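DinB-like domain-containing protein (Enterococcus faecalis, PDB 3CEX) is of unknown function but belongs to the DinB superfamily, whose members are four-helix-bundle proteins, many of them metal-binding. Local coordinates at residues Thr51-Asp56 with Leu82-Glu87; Leu47-Ala52 with Pro67-Gln72. All blocks are in the same frame, centred on the assembly; numbering follows the deposited sequence.

Contact 1: Thr51-Asp56 with Leu82-Glu87; sequences TARELD and LPDETE
CG of R53 lies anti to the backbone N (chi1 -170°), beyond a CB that the helix backbone already points at the loop, and the bend at chi2 (80°) carries the guanidinium toward D84. The aspartate is turned differently: CG lies anti to the carbonyl carbon (chi1 -73°), which brings OD1 to the side of its loop that faces helix 44-62. The two ends meet at R53 NH2 and D84 OD1, 3.9 Å apart, a long salt bridge. Guanidinium and carboxylate planes stand 88° apart and the oxygen lies well out of the guanidinium plane, so no N-H is aimed at it and the attraction is between charges alone. An arginine suits this place because R53 CA and D84 CA are 12.0 Å apart, and its long side chain covers the larger part of that separation, the short D84 side chain and the gap the rest. A short aspartate suits the loop because both its oxygens are engaged close by, OD1 by W69 NE1 and OD2 by T75 OG1. R53 also makes a cation-pi contact with W69, so the indole sits beside both charged groups. Fixed by these hydrogen bonds, the carboxylate probably offers R53 a steady negative field, adding modest electrostatic attraction between helix 44-62 and the loop at the surface.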
loop_
_atom_site.group_PDB
_atom_site.type_symbol
_atom_site.label_atom_id
_atom_site.label_comp_id
_atom_site.label_asym_id
_atom_site.label_seq_id
_atom_site.Cartn_x
_atom_site.Cartn_y
_atom_site.Cartn_z
ATOM N N THR A 51 -9.073 -8.198 -1.718
ATOM C CA THR A 51 -8.439 -7.816 -0.459
ATOM C C THR A 51 -9.135 -8.504 0.715
ATOM O O THR A 51 -8.463 -9.063 1.566
ATOM C CB THR A 51 -8.405 -6.293 -0.307
ATOM O OG1 THR A 51 -7.616 -5.770 -1.398
ATOM C CG2 THR A 51 -7.790 -5.840 1.075
ATOM N N ALA A 52 -10.466 -8.458 0.767
ATOM C CA ALA A 52 -11.213 -9.139 1.828
ATOM C C ALA A 52 -10.937 -10.641 1.761
ATOM O O ALA A 52 -10.717 -11.279 2.794
ATOM C CB ALA A 52 -12.693 -8.855 1.715
ATOM N N ARG A 53 -10.927 -11.196 0.561
ATOM C CA ARG A 53 -10.728 -12.628 0.371
ATOM C C ARG A 53 -9.327 -13.086 0.802
ATOM O O ARG A 53 -9.173 -14.145 1.430
ATOM C CB ARG A 53 -11.041 -12.987 -1.094
ATOM C CG ARG A 53 -11.126 -14.431 -1.453
ATOM C CD ARG A 53 -12.438 -15.070 -1.091
ATOM N NE ARG A 53 -12.575 -16.281 -1.905
ATOM C CZ ARG A 53 -12.258 -17.521 -1.531
ATOM N NH1 ARG A 53 -11.810 -17.784 -0.309
ATOM N NH2 ARG A 53 -12.413 -18.521 -2.388
ATOM N N GLU A 54 -8.306 -12.288 0.498
ATOM C CA GLU A 54 -6.959 -12.680 0.819
ATOM C C GLU A 54 -6.642 -12.567 2.329
ATOM O O GLU A 54 -5.921 -13.410 2.860
ATOM C CB GLU A 54 -5.967 -11.861 -0.021
ATOM C CG GLU A 54 -4.545 -12.260 0.155
ATOM C CD GLU A 54 -4.150 -13.534 -0.583
ATOM O OE1 GLU A 54 -5.010 -14.381 -0.916
ATOM O OE2 GLU A 54 -2.941 -13.691 -0.829
ATOM N N LEU A 55 -7.108 -11.502 2.985
ATOM C CA LEU A 55 -7.051 -11.416 4.462
ATOM C C LEU A 55 -7.758 -12.607 5.118
ATOM O O LEU A 55 -7.225 -13.269 6.026
ATOM C CB LEU A 55 -7.679 -10.105 4.952
ATOM C CG LEU A 55 -6.957 -8.783 4.568
ATOM C CD1 LEU A 55 -7.781 -7.543 4.951
ATOM C CD2 LEU A 55 -5.556 -8.732 5.203
ATOM N N ASP A 56 -9.001 -12.832 4.707
ATOM C CA ASP A 56 -9.781 -13.969 5.166
ATOM C C ASP A 56 -8.994 -15.293 5.015
ATOM O O ASP A 56 -8.654 -15.944 6.002
ATOM C CB ASP A 56 -11.110 -14.016 4.373
ATOM C CG ASP A 56 -12.074 -15.091 4.861
ATOM O OD1 ASP A 56 -11.904 -15.629 5.981
ATOM O OD2 ASP A 56 -13.048 -15.362 4.109
ATOM N N LEU A 82 -17.963 -18.156 -10.488
ATOM C CA LEU A 82 -16.641 -18.734 -10.363
ATOM C C LEU A 82 -16.731 -19.872 -9.351
ATOM O O LEU A 82 -17.424 -19.754 -8.328
ATOM C CB LEU A 82 -15.645 -17.711 -9.842
ATOM C CG LEU A 82 -15.248 -16.536 -10.730
ATOM C CD1 LEU A 82 -14.294 -15.672 -9.928
ATOM C CD2 LEU A 82 -14.630 -16.975 -12.083
ATOM N N PRO A 83 -16.037 -20.984 -9.619
ATOM C CA PRO A 83 -16.132 -22.114 -8.703
ATOM C C PRO A 83 -15.339 -21.863 -7.416
ATOM O O PRO A 83 -14.324 -21.162 -7.447
ATOM C CB PRO A 83 -15.518 -23.267 -9.517
ATOM C CG PRO A 83 -14.532 -22.596 -10.427
ATOM C CD PRO A 83 -15.129 -21.246 -10.751
ATOM N N ASP A 84 -15.820 -22.388 -6.290
ATOM C CA ASP A 84 -15.011 -22.433 -5.074
ATOM C C ASP A 84 -14.204 -23.720 -5.163
ATOM O O ASP A 84 -14.769 -24.795 -5.302
ATOM C CB ASP A 84 -15.881 -22.416 -3.802
ATOM C CG ASP A 84 -16.514 -21.056 -3.533
ATOM O OD1 ASP A 84 -15.822 -20.026 -3.698
ATOM O OD2 ASP A 84 -17.699 -21.004 -3.153
ATOM N N GLU A 85 -12.888 -23.597 -5.105
ATOM C CA GLU A 85 -11.983 -24.722 -5.308
ATOM C C GLU A 85 -11.038 -24.865 -4.126
ATOM O O GLU A 85 -10.843 -23.905 -3.365
ATOM C CB GLU A 85 -11.198 -24.502 -6.609
ATOM C CG GLU A 85 -12.116 -24.499 -7.824
ATOM C CD GLU A 85 -11.407 -24.457 -9.160
ATOM O OE1 GLU A 85 -10.189 -24.274 -9.204
ATOM O OE2 GLU A 85 -12.090 -24.602 -10.189
ATOM N N THR A 86 -10.436 -26.046 -3.982
ATOM C CA THR A 86 -9.485 -26.291 -2.890
ATOM C C THR A 86 -8.427 -25.209 -2.851
ATOM O O THR A 86 -8.262 -24.573 -1.816
ATOM C CB THR A 86 -8.777 -27.668 -2.976
ATOM O OG1 THR A 86 -9.738 -28.702 -3.178
ATOM C CG2 THR A 86 -8.006 -27.951 -1.679
ATOM N N GLU A 87 -7.754 -24.967 -3.981
ATOM C CA GLU A 87 -6.668 -23.981 -4.060
ATOM C C GLU A 87 -7.074 -22.690 -4.780
ATOM O O GLU A 87 -7.864 -22.705 -5.718
ATOM C CB GLU A 87 -5.448 -24.598 -4.751
ATOM C CG GLU A 87 -4.742 -25.637 -3.882
ATOM C CD GLU A 87 -3.793 -26.524 -4.662
ATOM O OE1 GLU A 87 -4.131 -27.719 -4.861
ATOM O OE2 GLU A 87 -2.701 -26.034 -5.067
#

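Contact 2: Leu47-Ala52 with Pro67-Gln72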
loop_
_atom_site.group_PDB
_atom_site.type_symbol
_atom_site.label_atom_id
_atom_site.label_comp_id
_atom_site.label_asym_id
_atom_site.label_seq_id
_atom_site.Cartn_x
_atom_site.Cartn_y
_atom_site.Cartn_z
ATOM N N LEU A 47 -10.952 -5.555 -6.660
ATOM C CA LEU A 47 -9.903 -5.181 -5.692
ATOM C C LEU A 47 -10.356 -5.311 -4.246
ATOM O O LEU A 47 -9.621 -5.816 -3.399
ATOM C CB LEU A 47 -9.412 -3.747 -5.966
ATOM C CG LEU A 47 -8.601 -3.647 -7.256
ATOM C CD1 LEU A 47 -8.466 -2.209 -7.745
ATOM C CD2 LEU A 47 -7.181 -4.301 -7.037
HETATM N N MSE A 48 -11.562 -4.848 -3.957
HETATM C CA MSE A 48 -12.112 -4.948 -2.589
HETATM C C MSE A 48 -12.469 -6.370 -2.216
HETATM O O MSE A 48 -12.180 -6.795 -1.137
HETATM C CB MSE A 48 -13.362 -4.090 -2.442
HETATM C CG MSE A 48 -13.065 -2.736 -2.108
HETATM SE SE MSE A 48 -14.599 -1.638 -1.637
HETATM C CE MSE A 48 -14.893 -1.919 0.237
ATOM N N TRP A 49 -13.102 -7.106 -3.118
ATOM C CA TRP A 49 -13.384 -8.522 -2.875
ATOM C C TRP A 49 -12.079 -9.293 -2.665
ATOM O O TRP A 49 -11.939 -10.081 -1.717
ATOM C CB TRP A 49 -14.131 -9.107 -4.072
ATOM C CG TRP A 49 -14.148 -10.586 -4.064
ATOM C CD1 TRP A 49 -14.995 -11.384 -3.345
ATOM C CD2 TRP A 49 -13.277 -11.477 -4.787
ATOM N NE1 TRP A 49 -14.709 -12.681 -3.586
ATOM C CE2 TRP A 49 -13.664 -12.771 -4.464
ATOM C CE3 TRP A 49 -12.206 -11.289 -5.679
ATOM C CZ2 TRP A 49 -13.041 -13.901 -5.014
ATOM C CZ3 TRP A 49 -11.593 -12.369 -6.206
ATOM C CH2 TRP A 49 -11.998 -13.677 -5.871
ATOM N N HIS A 50 -11.095 -9.037 -3.536
ATOM C CA HIS A 50 -9.827 -9.749 -3.440
ATOM C C HIS A 50 -9.090 -9.461 -2.142
ATOM O O HIS A 50 -8.546 -10.364 -1.554
ATOM C CB HIS A 50 -8.884 -9.442 -4.596
ATOM C CG HIS A 50 -7.462 -9.831 -4.315
ATOM N ND1 HIS A 50 -6.999 -11.112 -4.489
ATOM C CD2 HIS A 50 -6.417 -9.114 -3.830
ATOM C CE1 HIS A 50 -5.722 -11.168 -4.146
ATOM N NE2 HIS A 50 -5.345 -9.973 -3.730
ATOM N N THR A 51 -9.073 -8.198 -1.718
ATOM C CA THR A 51 -8.439 -7.816 -0.459
ATOM C C THR A 51 -9.135 -8.504 0.715
ATOM O O THR A 51 -8.463 -9.063 1.566
ATOM C CB THR A 51 -8.405 -6.293 -0.307
ATOM O OG1 THR A 51 -7.616 -5.770 -1.398
ATOM C CG2 THR A 51 -7.790 -5.840 1.075
ATOM N N ALA A 52 -10.466 -8.458 0.767
ATOM C CA ALA A 52 -11.213 -9.139 1.828
ATOM C C ALA A 52 -10.937 -10.641 1.761
ATOM O O ALA A 52 -10.717 -11.279 2.794
ATOM C CB ALA A 52 -12.693 -8.855 1.715
ATOM N N PRO A 67 -12.315 -20.426 6.307
ATOM C CA PRO A 67 -12.474 -19.008 5.996
ATOM C C PRO A 67 -13.920 -18.523 6.106
ATOM O O PRO A 67 -14.843 -19.306 5.924
ATOM C CB PRO A 67 -11.978 -18.914 4.547
ATOM C CG PRO A 67 -12.154 -20.248 4.000
ATOM C CD PRO A 67 -11.895 -21.199 5.126
ATOM N N LEU A 68 -14.105 -17.246 6.420
ATOM C CA LEU A 68 -15.438 -16.655 6.565
ATOM C C LEU A 68 -16.237 -16.727 5.273
ATOM O O LEU A 68 -17.471 -16.829 5.313
ATOM C CB LEU A 68 -15.347 -15.188 7.002
ATOM C CG LEU A 68 -14.516 -14.870 8.235
ATOM C CD1 LEU A 68 -14.412 -13.363 8.356
ATOM C CD2 LEU A 68 -15.070 -15.502 9.506
ATOM N N TRP A 69 -15.529 -16.669 4.138
ATOM C CA TRP A 69 -16.125 -16.814 2.806
ATOM C C TRP A 69 -17.148 -17.952 2.793
ATOM O O TRP A 69 -18.248 -17.806 2.238
ATOM C CB TRP A 69 -15.023 -17.098 1.776
ATOM C CG TRP A 69 -15.467 -17.205 0.344
ATOM C CD1 TRP A 69 -15.416 -18.314 -0.444
ATOM C CD2 TRP A 69 -16.017 -16.163 -0.474
ATOM N NE1 TRP A 69 -15.874 -18.027 -1.704
ATOM C CE2 TRP A 69 -16.277 -16.727 -1.752
ATOM C CE3 TRP A 69 -16.337 -14.825 -0.253
ATOM C CZ2 TRP A 69 -16.811 -15.986 -2.808
ATOM C CZ3 TRP A 69 -16.853 -14.079 -1.305
ATOM C CH2 TRP A 69 -17.103 -14.660 -2.559
ATOM N N LEU A 70 -16.740 -19.070 3.398
ATOM C CA LEU A 70 -17.557 -20.253 3.608
ATOM C C LEU A 70 -18.305 -20.243 4.951
ATOM O O LEU A 70 -19.524 -20.379 4.994
ATOM C CB LEU A 70 -16.672 -21.501 3.555
ATOM C CG LEU A 70 -15.996 -21.813 2.217
ATOM C CD1 LEU A 70 -15.208 -23.132 2.361
ATOM C CD2 LEU A 70 -17.007 -21.902 1.058
ATOM N N SER A 71 -17.571 -20.085 6.043
ATOM C CA SER A 71 -18.152 -20.207 7.385
ATOM C C SER A 71 -19.264 -19.187 7.707
ATOM O O SER A 71 -20.177 -19.491 8.460
ATOM C CB SER A 71 -17.057 -20.136 8.454
ATOM O OG SER A 71 -16.750 -18.790 8.793
ATOM N N GLN A 72 -19.183 -17.989 7.146
ATOM C CA GLN A 72 -20.257 -16.978 7.284
ATOM C C GLN A 72 -21.107 -16.874 6.005
ATOM O O GLN A 72 -21.973 -16.019 5.896
ATOM C CB GLN A 72 -19.675 -15.615 7.631
ATOM C CG GLN A 72 -19.191 -15.481 9.059
ATOM C CD GLN A 72 -18.551 -14.142 9.351
ATOM O OE1 GLN A 72 -18.443 -13.282 8.491
ATOM N NE2 GLN A 72 -18.093 -13.974 10.579
#
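W69 and W49 meet through their indoles, and the path of W69 explains how. From CB, which points at helix 44-62, CG lies anti to the backbone N (chi1 -177°), extending the ring system away from its own short helix. On the pyrrole side, CD1 and NE1 are taken up by R53 and D84 of contact 1, respectively. The benzene side reaches W49: W69 CZ2, CZ3 and CH2 lie 4.0, 3.4 and 3.3 Å from W49 NE1, and W69 CZ3 is also 3.9 Å from W49 CD1. This is an offset edge-to-face pair in which the five-membered ring of W49 turns its edge to the six-membered face of W69, with planes at 68° and centroids 5.0 Å apart. In the four-helix bundle, helix 44-62 is one of the long helices, and helix 68-71 belongs to the connection from it to helix 104-124; the indoles join the two. Tryptophan suits both positions, being broad enough to bridge the separation and apolar enough to be buried. The N-H-bearing edge of W49, with its positive hydrogens, probably gains some electrostatic attraction from the electron-rich W69 ring, though NE1 approaches that ring obliquely. Around the pair, F78 meets both rings and L80 touches both, while V99 packs on W49.

How the contacts relate
Both contacts start from helix 44-62 and reach into the chain that follows it, but at different depths. Contact 2 is buried and aromatic, drawing in a short helix through one indole edge set against another indole's face; contact 1 lies at the surface, where a long arginine side chain and a loop carboxylate attract over a longer distance. W69 takes part in both, as a partner in the buried pair and a neighbour to the charged one. D56, in segment 51-56, adds a second tie: OD1 accepts from L68 N and OD2 from W69 N, with Y110 OH also bonded to OD2. Thus even this buried carboxylate, unlike the surface pair, has its oxygens taken up by hydrogen bonds inside the fold.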